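Local atomic coordinates of 4-dehydrase (Streptomyces venezuelae, PDB entry 2PO3), a protein that probably transfers an amino group to a TDP-linked sugar using pyridoxal phosphate, a step in the biosynthesis of desosamine. Residues I263-N266 / R267-H270; G368-D371 / I372-V375. All coordinates share one frame; numbering follows the deposited sequence.

Contact 1: residues I263-N266 / R267-H270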
ATOM      1  N   ILE A 263      20.507 -17.437   0.367  1.00 17.90           N
ATOM      2  CA  ILE A 263      20.699 -18.115  -0.903  1.00 21.50           C
ATOM      3  C   ILE A 263      21.434 -19.437  -0.751  1.00 31.26           C
ATOM      4  O   ILE A 263      21.101 -20.451  -1.360  1.00 33.66           O
ATOM      5  CB  ILE A 263      21.467 -17.212  -1.850  1.00 26.43           C
ATOM      6  CG1 ILE A 263      20.616 -16.012  -2.178  1.00 23.87           C
ATOM      7  CG2 ILE A 263      21.776 -17.913  -3.174  1.00 29.98           C
ATOM      8  CD1 ILE A 263      20.802 -15.647  -3.641  1.00 31.80           C
ATOM      9  N   ASP A 264      22.471 -19.395   0.075  1.00 35.58           N
ATOM     10  CA  ASP A 264      23.309 -20.538   0.349  1.00 33.06           C
ATOM     11  C   ASP A 264      22.484 -21.628   0.929  1.00 30.56           C
ATOM     12  O   ASP A 264      22.597 -22.760   0.471  1.00 21.72           O
ATOM     13  CB  ASP A 264      24.427 -20.231   1.352  1.00 35.82           C
ATOM     14  CG  ASP A 264      25.555 -19.506   0.689  1.00 47.01           C
ATOM     15  OD1 ASP A 264      25.748 -19.550  -0.517  1.00 66.11           O
ATOM     16  OD2 ASP A 264      26.267 -18.797   1.534  1.00 67.33           O
ATOM     17  N   ARG A 265      21.679 -21.272   1.930  1.00 18.56           N
ATOM     18  CA  ARG A 265      20.854 -22.308   2.527  1.00 21.43           C
ATOM     19  C   ARG A 265      19.874 -22.835   1.507  1.00 19.84           C
ATOM     20  O   ARG A 265      19.639 -24.031   1.447  1.00 25.68           O
ATOM     21  CB  ARG A 265      20.122 -21.931   3.820  1.00 18.71           C
ATOM     22  CG  ARG A 265      19.364 -23.148   4.361  1.00 43.68           C
ATOM     23  CD  ARG A 265      20.107 -23.885   5.475  1.00 36.21           C
ATOM     24  NE  ARG A 265      20.159 -23.009   6.642  1.00 94.28           N
ATOM     25  CZ  ARG A 265      19.503 -23.245   7.765  1.00 98.48           C
ATOM     26  NH1 ARG A 265      18.753 -24.340   7.900  1.00 32.12           N
ATOM     27  NH2 ARG A 265      19.602 -22.365   8.766  1.00 56.85           N
ATOM     28  N   ASN A 266      19.321 -21.919   0.717  1.00 20.19           N
ATOM     29  CA  ASN A 266      18.375 -22.316  -0.302  1.00 19.65           C
ATOM     30  C   ASN A 266      19.003 -23.316  -1.260  1.00 19.82           C
ATOM     31  O   ASN A 266      18.435 -24.318  -1.679  1.00 23.55           O
ATOM     32  CB  ASN A 266      17.923 -21.085  -1.106  1.00 14.98           C
ATOM     33  CG  ASN A 266      16.901 -20.223  -0.387  1.00 12.15           C
ATOM     34  OD1 ASN A 266      16.460 -20.520   0.732  1.00 21.87           O
ATOM     35  ND2 ASN A 266      16.516 -19.150  -1.039  1.00 20.65           N
ATOM     36  N   ARG A 267      20.214 -23.044  -1.667  1.00 21.10           N
ATOM     37  CA  ARG A 267      20.858 -23.948  -2.590  1.00 20.60           C
ATOM     38  C   ARG A 267      21.120 -25.324  -1.974  1.00 20.08           C
ATOM     39  O   ARG A 267      21.025 -26.406  -2.580  1.00 22.69           O
ATOM     40  CB  ARG A 267      22.175 -23.340  -3.044  1.00 18.76           C
ATOM     41  CG  ARG A 267      22.020 -22.117  -3.923  1.00 23.97           C
ATOM     42  CD  ARG A 267      23.405 -21.591  -4.247  1.00 15.92           C
ATOM     43  NE  ARG A 267      23.446 -20.636  -5.334  1.00 23.15           N
ATOM     44  CZ  ARG A 267      24.441 -19.765  -5.350  1.00 52.62           C
ATOM     45  NH1 ARG A 267      25.349 -19.793  -4.371  1.00 26.15           N
ATOM     46  NH2 ARG A 267      24.523 -18.867  -6.342  1.00 37.73           N
ATOM     47  N   ARG A 268      21.498 -25.282  -0.717  1.00 21.47           N
ATOM     48  CA  ARG A 268      21.786 -26.492  -0.028  1.00 23.31           C
ATOM     49  C   ARG A 268      20.479 -27.269   0.142  1.00 30.81           C
ATOM     50  O   ARG A 268      20.412 -28.472  -0.133  1.00 31.75           O
ATOM     51  CB  ARG A 268      22.531 -26.118   1.260  1.00 29.59           C
ATOM     52  CG  ARG A 268      22.550 -27.161   2.376  1.00 78.03           C
ATOM     53  CD  ARG A 268      23.598 -26.854   3.450  1.00100.00           C
ATOM     54  NE  ARG A 268      23.686 -25.430   3.799  1.00100.00           N
ATOM     55  CZ  ARG A 268      23.256 -24.889   4.954  1.00100.00           C
ATOM     56  NH1 ARG A 268      22.688 -25.613   5.931  1.00100.00           N
ATOM     57  NH2 ARG A 268      23.394 -23.575   5.124  1.00 79.62           N
ATOM     58  N   ASN A 269      19.437 -26.567   0.572  1.00 19.59           N
ATOM     59  CA  ASN A 269      18.173 -27.235   0.740  1.00 24.92           C
ATOM     60  C   ASN A 269      17.741 -27.878  -0.564  1.00 26.72           C
ATOM     61  O   ASN A 269      17.143 -28.949  -0.601  1.00 22.26           O
ATOM     62  CB  ASN A 269      17.066 -26.254   1.171  1.00 21.66           C
ATOM     63  CG  ASN A 269      17.187 -25.905   2.627  1.00 38.02           C
ATOM     64  OD1 ASN A 269      18.064 -26.443   3.295  1.00 22.08           O
ATOM     65  ND2 ASN A 269      16.338 -25.001   3.114  1.00 23.98           N
ATOM     66  N   HIS A 270      18.031 -27.192  -1.655  1.00 21.05           N
ATOM     67  CA  HIS A 270      17.623 -27.702  -2.953  1.00 20.91           C
ATOM     68  C   HIS A 270      18.341 -28.988  -3.316  1.00 27.03           C
ATOM     69  O   HIS A 270      17.752 -29.981  -3.754  1.00 26.20           O
ATOM     70  CB  HIS A 270      17.699 -26.639  -4.084  1.00 19.73           C
ATOM     71  CG  HIS A 270      17.613 -27.155  -5.512  1.00 27.66           C
ATOM     72  ND1 HIS A 270      16.400 -27.244  -6.198  1.00 28.32           N
ATOM     73  CD2 HIS A 270      18.584 -27.596  -6.377  1.00 35.24           C
ATOM     74  CE1 HIS A 270      16.642 -27.723  -7.423  1.00 29.78           C
ATOM     75  NE2 HIS A 270      17.943 -27.953  -7.559  1.00 34.86           N
TER
HETATM   76  O   HOH W   1      26.440 -21.258  -2.746  1.00 38.73           O
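Arg267 reaches back along the helix over Ile263 and toward Asp264. Arg267 CB lies 3.5 Å from Ile263 O, the carbonyl that its own backbone N grips in the first of four i to i+4 bonds. Arg267 CG comes nearer still, 3.2 Å from Ile263 O. CG stands anti to the carbonyl carbon (chi1 -69°), and from there the chain runs extended to NE, which carries the guanidinium back along the preceding turn. CD, NE and CZ then pass the methyl CG2 of Ile263, which sits over the centre of one guanidinium face, 3.9 Å from CZ of Arg267. At the tip, Arg267 NH1 faces Asp264 OD1 at 3.9 Å, a long salt bridge with the carboxylate and guanidinium planes turned 40° apart. A water joins the two groups: it donates to Asp264 OD1 and accepts from Arg267 NH1, the latter at a distance short enough to make its exact place doubtful.

On another flank, Arg265 and Arg268 lie close although both are charged, NE of Arg265 being 3.6 Å from NH2 of Arg268. Bends at chi2 and chi3 of Arg265 bring its CD over one face of the Arg268 guanidinium, but Arg268 is poorly ordered and the fine detail is doubtful. Arg265 CG touches Asn269 OD1 at 3.7 Å. The straightest backbone bond here is Asn269 N to Arg265 O (2.7 Å, 168°). Both buried asparagines send ND2 to loops, Asn266 to Asn295 O and Asn269 to Thr363 OG1. The arrangement is that of i to i+3 and i to i+4 neighbours on the long helix 246-276, which in fold-type I aminotransferases generally leads from the large, cofactor-binding domain toward the C-terminal one.

Contact 2: residues G368-D371 / I372-V375; sequences GDDD and IRRV
Ile372 packs back on Gly368 at the N-terminus of helix 369-394, where Gly368 is the N-cap and Asp371 holds the third helical position. Ile372 N bonds to Gly368 O (2.9 Å). With CG1 turned beside its own backbone N (chi1 -67°), Ile372 also lays CG1 alongside Gly368 O, at 3.5 Å. The buried isoleucine packs on Asn269, Ala272 and Tyr273 of helix 246-276 as well.

Asp371 turns back toward the helix start, and its OD2 takes the N-H of Gly368, the half of a capping box supplied by the third residue. The recorded 2.5 Å between Gly368 N and Asp371 OD2 is very short, so the precise distance is doubtful. The other carboxylate oxygen serves Arg374. Asp371 OD1 and Arg374 NH1 stand 5.5 Å apart, and a water spans them, donating to OD1 and accepting from NH1 in the plane of the guanidinium, at its edge. The extended Arg374 chain carries that group away from the first turn, to Gln19 O through NH1 and Glu322 O through NH2, which gives the guanidinium two backbone carbonyls and a water as partners. Asp370 and Arg373 make a looser pair: OD1 of Asp370 and NH1 of Arg373 lie 4.3 Å apart, beyond a salt bridge. Val375 is modelled with an eclipsed side chain (chi1 0°), which leaves its CG1 only 3.0 Å from Asp371 O, a strained and doubtful placement.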
ATOM      1  N   GLY A 368      16.109 -27.449   7.607  1.00 27.55           N
ATOM      2  CA  GLY A 368      17.366 -28.176   7.662  1.00 24.52           C
ATOM      3  C   GLY A 368      17.185 -29.600   7.123  1.00 34.98           C
ATOM      4  O   GLY A 368      16.067 -30.033   6.822  1.00 28.54           O
ATOM      5  N   ASP A 369      18.298 -30.336   7.027  1.00 36.58           N
ATOM      6  CA  ASP A 369      18.331 -31.705   6.515  1.00 38.21           C
ATOM      7  C   ASP A 369      17.306 -32.667   7.058  1.00 35.11           C
ATOM      8  O   ASP A 369      16.681 -33.406   6.299  1.00 30.09           O
ATOM      9  CB  ASP A 369      19.733 -32.323   6.476  1.00 49.28           C
ATOM     10  CG  ASP A 369      20.788 -31.284   6.174  1.00100.00           C
ATOM     11  OD1 ASP A 369      20.659 -30.441   5.291  1.00100.00           O
ATOM     12  OD2 ASP A 369      21.845 -31.372   6.963  1.00100.00           O
ATOM     13  N   ASP A 370      17.161 -32.654   8.378  1.00 28.56           N
ATOM     14  CA  ASP A 370      16.220 -33.514   9.028  1.00 31.05           C
ATOM     15  C   ASP A 370      14.809 -33.235   8.578  1.00 28.73           C
ATOM     16  O   ASP A 370      14.001 -34.127   8.346  1.00 29.15           O
ATOM     17  CB  ASP A 370      16.382 -33.376  10.535  1.00 42.00           C
ATOM     18  CG  ASP A 370      17.668 -34.043  10.927  1.00 72.38           C
ATOM     19  OD1 ASP A 370      18.216 -34.885  10.219  1.00 63.12           O
ATOM     20  OD2 ASP A 370      18.161 -33.575  12.058  1.00 84.08           O
ATOM     21  N   ASP A 371      14.525 -31.953   8.446  1.00 31.59           N
ATOM     22  CA  ASP A 371      13.231 -31.527   7.999  1.00 28.09           C
ATOM     23  C   ASP A 371      13.004 -32.037   6.571  1.00 34.09           C
ATOM     24  O   ASP A 371      11.950 -32.566   6.208  1.00 34.88           O
ATOM     25  CB  ASP A 371      13.310 -30.003   7.893  1.00 33.04           C
ATOM     26  CG  ASP A 371      13.612 -29.420   9.224  1.00 39.18           C
ATOM     27  OD1 ASP A 371      12.945 -29.678  10.211  1.00 35.02           O
ATOM     28  OD2 ASP A 371      14.684 -28.671   9.194  1.00 43.74           O
ATOM     29  N   ILE A 372      14.041 -31.860   5.760  1.00 21.36           N
ATOM     30  CA  ILE A 372      14.013 -32.250   4.355  1.00 22.88           C
ATOM     31  C   ILE A 372      13.685 -33.702   4.152  1.00 31.45           C
ATOM     32  O   ILE A 372      12.821 -34.061   3.374  1.00 31.92           O
ATOM     33  CB  ILE A 372      15.202 -31.728   3.564  1.00 21.51           C
ATOM     34  CG1 ILE A 372      15.079 -30.199   3.497  1.00 24.26           C
ATOM     35  CG2 ILE A 372      15.207 -32.355   2.168  1.00 21.63           C
ATOM     36  CD1 ILE A 372      16.318 -29.484   2.975  1.00 24.04           C
ATOM     37  N   ARG A 373      14.378 -34.524   4.905  1.00 31.91           N
ATOM     38  CA  ARG A 373      14.206 -35.957   4.869  1.00 32.64           C
ATOM     39  C   ARG A 373      12.779 -36.314   5.250  1.00 24.92           C
ATOM     40  O   ARG A 373      12.079 -37.159   4.703  1.00 25.83           O
ATOM     41  CB  ARG A 373      15.119 -36.501   5.966  1.00 42.12           C
ATOM     42  CG  ARG A 373      15.998 -37.674   5.572  1.00 47.67           C
ATOM     43  CD  ARG A 373      16.664 -38.337   6.779  1.00100.00           C
ATOM     44  NE  ARG A 373      15.757 -39.253   7.480  1.00100.00           N
ATOM     45  CZ  ARG A 373      15.135 -38.997   8.643  1.00100.00           C
ATOM     46  NH1 ARG A 373      15.298 -37.845   9.308  1.00100.00           N
ATOM     47  NH2 ARG A 373      14.331 -39.932   9.153  1.00100.00           N
ATOM     48  N   ARG A 374      12.323 -35.675   6.280  1.00 24.29           N
ATOM     49  CA  ARG A 374      10.978 -35.982   6.700  1.00 29.16           C
ATOM     50  C   ARG A 374       9.998 -35.734   5.552  1.00 31.73           C
ATOM     51  O   ARG A 374       9.097 -36.528   5.311  1.00 32.93           O
ATOM     52  CB  ARG A 374      10.657 -35.182   7.959  1.00 23.59           C
ATOM     53  CG  ARG A 374       9.191 -34.798   8.124  1.00 36.60           C
ATOM     54  CD  ARG A 374       8.951 -33.811   9.265  1.00 47.91           C
ATOM     55  NE  ARG A 374       7.530 -33.555   9.497  1.00 31.73           N
ATOM     56  CZ  ARG A 374       7.059 -32.611  10.294  1.00 34.74           C
ATOM     57  NH1 ARG A 374       7.876 -31.804  10.965  1.00 22.05           N
ATOM     58  NH2 ARG A 374       5.736 -32.470  10.411  1.00 25.93           N
ATOM     59  N   VAL A 375      10.168 -34.615   4.841  1.00 21.83           N
ATOM     60  CA  VAL A 375       9.264 -34.329   3.737  1.00 22.85           C
ATOM     61  C   VAL A 375       9.493 -35.222   2.544  1.00 19.17           C
ATOM     62  O   VAL A 375       8.557 -35.772   1.980  1.00 23.18           O
ATOM     63  CB  VAL A 375       9.005 -32.847   3.428  1.00 30.29           C
ATOM     64  CG1 VAL A 375       9.741 -31.881   4.352  1.00 34.13           C
ATOM     65  CG2 VAL A 375       8.922 -32.410   1.953  1.00 19.29           C
TER
HETATM   66  O   HOH W   2      10.904 -31.806  11.186  1.00 32.42           O

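From the N terminus, the chain first passes through contact 1, inside helix 246-276, and much later through contact 2, at the start of helix 369-394. Each is one continuous stretch that closes no long loop; the two follow in series, neither nested nor crossed, with their centres about 13 Å apart. The fold nevertheless brings them together: Asn269 OD1 packs 3.5 Å from Ile372 CD1, and Arg265 NH1 lies 4.1 Å from Gly368 CA. Arg265 also makes a weak hydrogen bond to Ile367 O. Helix 246-276 is thereby joined to the loop entering helix 369-394 and to the first turn of that helix.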